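Local structure of glycosyl hydrolases family 31 family protein (Aspergillus niger, 6DRU) at residues A[385-398]-A[462-474]. The protein hydrolyses xyloglucan oligosaccharides, releasing alpha-xylose from their non-reducing terminal glucose as a glycoside hydrolase of family 31. Sequence-based numbering, arbitrary orientation.
Sequences YDKGIKNFWIDQAD and ACDHVSLSRSGYI. With XYS (alpha-D-xylopyranose), chain N; BGC (beta-D-glucopyranose), chain F.
Adjacent parallel strands of the TIM barrel, 391-394 and 467-469, pair here and deliver Asp395 and Arg470 from their C-terminal ends to the bound xylose. Leu468 N donates to Phe392 O (2.9 Å), and weak bonds run from Phe392 N to Val466 O and from Ile394 N to Leu468 O. At the N-terminal end a side chain continues the ladder: Asn391 OD1 accepts Val466 N at 2.9 Å, nearly straight at 168° and in the carbonyl plane, while the Asn391 amide nitrogen reaches Met320 O on strand 319-328. Beside it the His465 ring takes Lys390 CB over one face, and the edge of Tyr385 is directed at a His465 face in an offset edge-to-face pair, planes at 79°. Leu468 packs along Trp393 in a CH-pi contact, CD2 3.5 Å from the centroid of the indole five-membered ring. A chi1 of -174° swings the indole away from its own backbone nitrogen, and its edge, at CZ2, meets xylose O3. As in other TIM-barrel enzymes, the active site occupies the C-terminal mouth of the strands, where Asp395, probably catalytic, brings OD1 to 2.7 Å from xylose O5. Arg470 divides its guanidinium: NH1 donates to xylose O2 (3.2 Å), whereas NH2 meets the syn side of Asp398 OD1 at 2.7 Å in a salt bridge. Asp395 OD2 lies off the guanidinium plane, a purely electrostatic partner. Two waters extend the network, one linking Asp398 OD2 to Arg470 NE, the other joining that same oxygen to Ser471 OG.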
loop_
_atom_site.group_PDB
_atom_site.type_symbol
_atom_site.label_atom_id
_atom_site.label_comp_id
_atom_site.label_asym_id
_atom_site.label_seq_id
_atom_site.Cartn_x
_atom_site.Cartn_y
_atom_site.Cartn_z
ATOM N N TYR A 385 13.470 -1.264 -43.172
ATOM C CA TYR A 385 12.901 -0.231 -44.035
ATOM C C TYR A 385 13.851 0.140 -45.167
ATOM O O TYR A 385 13.438 0.253 -46.327
ATOM C CB TYR A 385 12.542 1.004 -43.207
ATOM C CG TYR A 385 11.625 1.979 -43.913
ATOM C CD1 TYR A 385 12.138 2.982 -44.726
ATOM C CD2 TYR A 385 10.247 1.906 -43.754
ATOM C CE1 TYR A 385 11.303 3.878 -45.369
ATOM C CE2 TYR A 385 9.404 2.800 -44.392
ATOM C CZ TYR A 385 9.937 3.783 -45.198
ATOM O OH TYR A 385 9.102 4.674 -45.836
ATOM N N ASP A 386 15.130 0.334 -44.851
ATOM C CA ASP A 386 16.130 0.647 -45.864
ATOM C C ASP A 386 16.566 -0.573 -46.661
ATOM O O ASP A 386 17.536 -0.487 -47.423
ATOM C CB ASP A 386 17.356 1.301 -45.220
ATOM C CG ASP A 386 17.086 2.717 -44.754
ATOM O OD1 ASP A 386 15.962 3.214 -44.983
ATOM O OD2 ASP A 386 17.998 3.331 -44.162
ATOM N N LYS A 387 15.877 -1.705 -46.505
ATOM C CA LYS A 387 16.232 -2.931 -47.209
ATOM C C LYS A 387 15.021 -3.577 -47.878
ATOM O O LYS A 387 15.054 -4.774 -48.183
ATOM C CB LYS A 387 16.915 -3.909 -46.253
ATOM C CG LYS A 387 18.255 -3.411 -45.711
ATOM C CD LYS A 387 18.932 -4.471 -44.860
ATOM C CE LYS A 387 20.289 -4.034 -44.352
ATOM N NZ LYS A 387 20.897 -5.095 -43.498
ATOM N N GLY A 388 13.953 -2.810 -48.103
ATOM C CA GLY A 388 12.809 -3.260 -48.868
ATOM C C GLY A 388 11.642 -3.774 -48.052
ATOM O O GLY A 388 10.565 -3.996 -48.620
ATOM N N ILE A 389 11.813 -3.963 -46.749
ATOM C CA ILE A 389 10.731 -4.393 -45.871
ATOM C C ILE A 389 10.255 -3.149 -45.134
ATOM O O ILE A 389 10.816 -2.766 -44.105
ATOM C CB ILE A 389 11.184 -5.497 -44.912
ATOM C CG1 ILE A 389 11.726 -6.688 -45.702
ATOM C CG2 ILE A 389 10.029 -5.935 -44.021
ATOM C CD1 ILE A 389 12.557 -7.639 -44.879
ATOM N N LYS A 390 9.204 -2.514 -45.654
ATOM C CA LYS A 390 8.756 -1.221 -45.155
ATOM C C LYS A 390 7.408 -1.289 -44.451
ATOM O O LYS A 390 6.828 -0.244 -44.142
ATOM C CB LYS A 390 8.703 -0.215 -46.304
ATOM C CG LYS A 390 9.944 -0.235 -47.180
ATOM C CD LYS A 390 9.886 0.822 -48.267
ATOM C CE LYS A 390 11.279 1.309 -48.625
ATOM N NZ LYS A 390 11.258 2.677 -49.216
ATOM N N ASN A 391 6.903 -2.486 -44.181
ATOM C CA ASN A 391 5.708 -2.676 -43.373
ATOM C C ASN A 391 6.067 -3.574 -42.200
ATOM O O ASN A 391 6.885 -4.488 -42.341
ATOM C CB ASN A 391 4.575 -3.286 -44.202
ATOM C CG ASN A 391 4.250 -2.460 -45.434
ATOM O OD1 ASN A 391 3.465 -1.513 -45.373
ATOM N ND2 ASN A 391 4.863 -2.811 -46.560
ATOM N N PHE A 392 5.475 -3.311 -41.038
ATOM C CA PHE A 392 5.941 -3.929 -39.805
ATOM C C PHE A 392 4.797 -4.581 -39.043
ATOM O O PHE A 392 3.699 -4.028 -38.947
ATOM C CB PHE A 392 6.651 -2.900 -38.929
ATOM C CG PHE A 392 7.924 -2.392 -39.532
ATOM C CD1 PHE A 392 9.077 -3.153 -39.477
ATOM C CD2 PHE A 392 7.962 -1.169 -40.181
ATOM C CE1 PHE A 392 10.252 -2.697 -40.040
ATOM C CE2 PHE A 392 9.136 -0.707 -40.749
ATOM C CZ PHE A 392 10.283 -1.473 -40.677
ATOM N N TRP A 393 5.076 -5.760 -38.499
ATOM C CA TRP A 393 4.116 -6.559 -37.746
ATOM C C TRP A 393 4.504 -6.475 -36.274
ATOM O O TRP A 393 5.404 -7.187 -35.817
ATOM C CB TRP A 393 4.114 -8.000 -38.253
ATOM C CG TRP A 393 3.061 -8.871 -37.653
ATOM C CD1 TRP A 393 2.074 -8.493 -36.794
ATOM C CD2 TRP A 393 2.885 -10.276 -37.873
ATOM N NE1 TRP A 393 1.298 -9.574 -36.463
ATOM C CE2 TRP A 393 1.774 -10.682 -37.113
ATOM C CE3 TRP A 393 3.564 -11.230 -38.640
ATOM C CZ2 TRP A 393 1.321 -11.999 -37.095
ATOM C CZ3 TRP A 393 3.112 -12.537 -38.623
ATOM C CH2 TRP A 393 2.002 -12.910 -37.854
ATOM N N ILE A 394 3.834 -5.592 -35.536
ATOM C CA ILE A 394 4.154 -5.351 -34.128
ATOM C C ILE A 394 3.262 -6.264 -33.294
ATOM O O ILE A 394 2.168 -5.895 -32.864
ATOM C CB ILE A 394 4.017 -3.882 -33.753
ATOM C CG1 ILE A 394 2.841 -3.245 -34.500
ATOM C CG2 ILE A 394 5.314 -3.185 -34.056
ATOM C CD1 ILE A 394 2.588 -1.797 -34.131
ATOM N N ASP A 395 3.756 -7.468 -33.051
ATOM C CA ASP A 395 3.004 -8.534 -32.415
ATOM C C ASP A 395 3.332 -8.600 -30.928
ATOM O O ASP A 395 4.413 -8.192 -30.496
ATOM C CB ASP A 395 3.329 -9.864 -33.099
ATOM C CG ASP A 395 2.535 -11.024 -32.547
ATOM O OD1 ASP A 395 3.129 -12.110 -32.382
ATOM O OD2 ASP A 395 1.333 -10.846 -32.255
ATOM N N GLN A 396 2.372 -9.098 -30.148
ATOM C CA GLN A 396 2.590 -9.446 -28.741
ATOM C C GLN A 396 2.987 -8.235 -27.902
ATOM O O GLN A 396 3.822 -8.331 -27.000
ATOM C CB GLN A 396 3.630 -10.560 -28.611
ATOM C CG GLN A 396 3.104 -11.911 -29.025
ATOM C CD GLN A 396 2.748 -12.774 -27.838
ATOM O OE1 GLN A 396 3.549 -12.944 -26.923
ATOM N NE2 GLN A 396 1.539 -13.323 -27.844
ATOM N N ALA A 397 2.381 -7.087 -28.192
ATOM C CA ALA A 397 2.668 -5.846 -27.481
ATOM C C ALA A 397 1.462 -5.372 -26.673
ATOM O O ALA A 397 1.126 -4.186 -26.663
ATOM C CB ALA A 397 3.118 -4.760 -28.453
ATOM N N ASP A 398 0.803 -6.302 -25.976
ATOM C CA ASP A 398 -0.371 -5.942 -25.188
ATOM C C ASP A 398 -0.005 -5.074 -23.991
ATOM O O ASP A 398 -0.800 -4.220 -23.580
ATOM C CB ASP A 398 -1.104 -7.203 -24.729
ATOM C CG ASP A 398 -1.690 -7.995 -25.889
ATOM O OD1 ASP A 398 -0.929 -8.720 -26.567
ATOM O OD2 ASP A 398 -2.914 -7.894 -26.123
ATOM N N ALA A 462 -2.336 10.520 -46.447
ATOM C CA ALA A 462 -2.309 9.203 -47.070
ATOM C C ALA A 462 -1.099 8.403 -46.601
ATOM O O ALA A 462 0.016 8.925 -46.508
ATOM C CB ALA A 462 -2.294 9.338 -48.592
ATOM N N CYS A 463 -1.329 7.127 -46.298
ATOM C CA CYS A 463 -0.260 6.241 -45.860
ATOM C C CYS A 463 0.465 5.646 -47.058
ATOM O O CYS A 463 -0.147 5.333 -48.082
ATOM C CB CYS A 463 -0.813 5.106 -44.994
ATOM S SG CYS A 463 -1.679 5.600 -43.490
ATOM N N ASP A 464 1.781 5.500 -46.925
ATOM C CA ASP A 464 2.556 4.714 -47.876
ATOM C C ASP A 464 2.743 3.281 -47.410
ATOM O O ASP A 464 2.883 2.375 -48.240
ATOM C CB ASP A 464 3.929 5.353 -48.105
ATOM C CG ASP A 464 3.877 6.531 -49.056
ATOM O OD1 ASP A 464 2.767 6.886 -49.508
ATOM O OD2 ASP A 464 4.947 7.104 -49.347
ATOM N N HIS A 465 2.746 3.059 -46.098
ATOM C CA HIS A 465 2.955 1.743 -45.519
ATOM C C HIS A 465 2.033 1.584 -44.319
ATOM O O HIS A 465 1.467 2.556 -43.810
ATOM C CB HIS A 465 4.422 1.548 -45.123
ATOM C CG HIS A 465 5.390 2.010 -46.167
ATOM N ND1 HIS A 465 5.712 1.252 -47.273
ATOM C CD2 HIS A 465 6.089 3.163 -46.284
ATOM C CE1 HIS A 465 6.577 1.915 -48.021
ATOM N NE2 HIS A 465 6.823 3.077 -47.443
ATOM N N VAL A 466 1.880 0.341 -43.864
ATOM C CA VAL A 466 0.997 0.013 -42.753
ATOM C C VAL A 466 1.766 -0.792 -41.715
ATOM O O VAL A 466 2.874 -1.272 -41.954
ATOM C CB VAL A 466 -0.256 -0.767 -43.203
ATOM C CG1 VAL A 466 -0.975 -0.035 -44.317
ATOM C CG2 VAL A 466 0.133 -2.168 -43.643
ATOM N N SER A 467 1.150 -0.928 -40.543
ATOM C CA SER A 467 1.637 -1.802 -39.490
ATOM C C SER A 467 0.500 -2.710 -39.042
ATOM O O SER A 467 -0.675 -2.340 -39.113
ATOM C CB SER A 467 2.183 -1.012 -38.292
ATOM O OG SER A 467 1.136 -0.406 -37.556
ATOM N N LEU A 468 0.858 -3.909 -38.593
ATOM C CA LEU A 468 -0.109 -4.903 -38.143
ATOM C C LEU A 468 0.041 -5.054 -36.634
ATOM O O LEU A 468 1.058 -5.563 -36.153
ATOM C CB LEU A 468 0.104 -6.233 -38.864
ATOM C CG LEU A 468 -0.821 -7.402 -38.518
ATOM C CD1 LEU A 468 -2.276 -7.044 -38.770
ATOM C CD2 LEU A 468 -0.431 -8.630 -39.320
ATOM N N SER A 469 -0.970 -4.607 -35.893
ATOM C CA SER A 469 -0.946 -4.609 -34.439
ATOM C C SER A 469 -2.053 -5.500 -33.893
ATOM O O SER A 469 -3.110 -5.657 -34.511
ATOM C CB SER A 469 -1.102 -3.185 -33.886
ATOM O OG SER A 469 -1.381 -3.200 -32.498
ATOM N N ARG A 470 -1.801 -6.079 -32.720
ATOM C CA ARG A 470 -2.762 -6.941 -32.044
ATOM C C ARG A 470 -3.466 -6.248 -30.887
ATOM O O ARG A 470 -4.295 -6.871 -30.219
ATOM C CB ARG A 470 -2.068 -8.207 -31.535
ATOM C CG ARG A 470 -2.954 -9.440 -31.500
ATOM C CD ARG A 470 -2.177 -10.646 -31.009
ATOM N NE ARG A 470 -1.726 -10.484 -29.632
ATOM C CZ ARG A 470 -0.857 -11.292 -29.034
ATOM N NH1 ARG A 470 -0.341 -12.318 -29.697
ATOM N NH2 ARG A 470 -0.503 -11.071 -27.776
ATOM N N SER A 471 -3.153 -4.980 -30.630
ATOM C CA SER A 471 -3.742 -4.258 -29.514
ATOM C C SER A 471 -3.741 -2.769 -29.834
ATOM O O SER A 471 -3.201 -2.329 -30.853
ATOM C CB SER A 471 -2.992 -4.548 -28.210
ATOM O OG SER A 471 -3.710 -4.071 -27.085
ATOM N N GLY A 472 -4.352 -1.999 -28.945
ATOM C CA GLY A 472 -4.459 -0.569 -29.149
ATOM C C GLY A 472 -5.269 0.043 -28.035
ATOM O O GLY A 472 -5.427 -0.558 -26.970
ATOM N N TYR A 473 -5.796 1.238 -28.282
ATOM C CA TYR A 473 -6.600 1.898 -27.262
ATOM C C TYR A 473 -7.422 3.006 -27.918
ATOM O O TYR A 473 -7.706 2.952 -29.120
ATOM C CB TYR A 473 -5.703 2.417 -26.125
ATOM C CG TYR A 473 -6.437 2.597 -24.818
ATOM C CD1 TYR A 473 -7.185 1.559 -24.275
ATOM C CD2 TYR A 473 -6.386 3.800 -24.127
ATOM C CE1 TYR A 473 -7.862 1.715 -23.082
ATOM C CE2 TYR A 473 -7.059 3.965 -22.930
ATOM C CZ TYR A 473 -7.795 2.918 -22.412
ATOM O OH TYR A 473 -8.469 3.071 -21.222
ATOM N N ILE A 474 -7.810 4.001 -27.116
ATOM C CA ILE A 474 -8.653 5.086 -27.598
ATOM C C ILE A 474 -7.947 5.831 -28.720
ATOM O O ILE A 474 -6.796 6.264 -28.576
ATOM C CB ILE A 474 -9.010 6.027 -26.438
ATOM C CG1 ILE A 474 -9.708 5.252 -25.318
ATOM C CG2 ILE A 474 -9.886 7.162 -26.920
ATOM C CD1 ILE A 474 -9.892 6.048 -24.046
HETATM C C1 XYS N . 1.609 -14.656 -31.853
HETATM C C2 XYS N . 0.780 -14.035 -32.954
HETATM C C3 XYS N . 0.809 -14.942 -34.164
HETATM C C4 XYS N . 2.244 -15.244 -34.539
HETATM C C5 XYS N . 2.986 -15.748 -33.321
HETATM O O1 XYS N . 1.084 -15.923 -31.532
HETATM O O2 XYS N . -0.545 -13.866 -32.512
HETATM O O3 XYS N . 0.161 -14.313 -35.245
HETATM O O4 XYS N . 2.266 -16.231 -35.543
HETATM O O5 XYS N . 2.941 -14.784 -32.292
HETATM C C2 BGC F . 1.463 -19.781 -26.461
HETATM C C3 BGC F . 1.366 -18.332 -26.133
HETATM C C4 BGC F . 2.319 -17.529 -27.037
HETATM C C5 BGC F . 2.094 -17.889 -28.479
HETATM C C6 BGC F . 3.128 -17.188 -29.350
HETATM C C1 BGC F . 1.181 -19.944 -27.932
HETATM O O2 BGC F . 0.508 -20.540 -25.688
HETATM O O3 BGC F . 1.703 -18.145 -24.806
HETATM O O4 BGC F . 2.087 -16.149 -26.868
HETATM O O5 BGC F . 2.220 -19.286 -28.660
HETATM O O6 BGC F . 3.192 -17.820 -30.611
HETATM O O HOH W 1 -3.760 -8.994 -28.295
HETATM O O HOH W 2 -4.844 -6.040 -26.010
#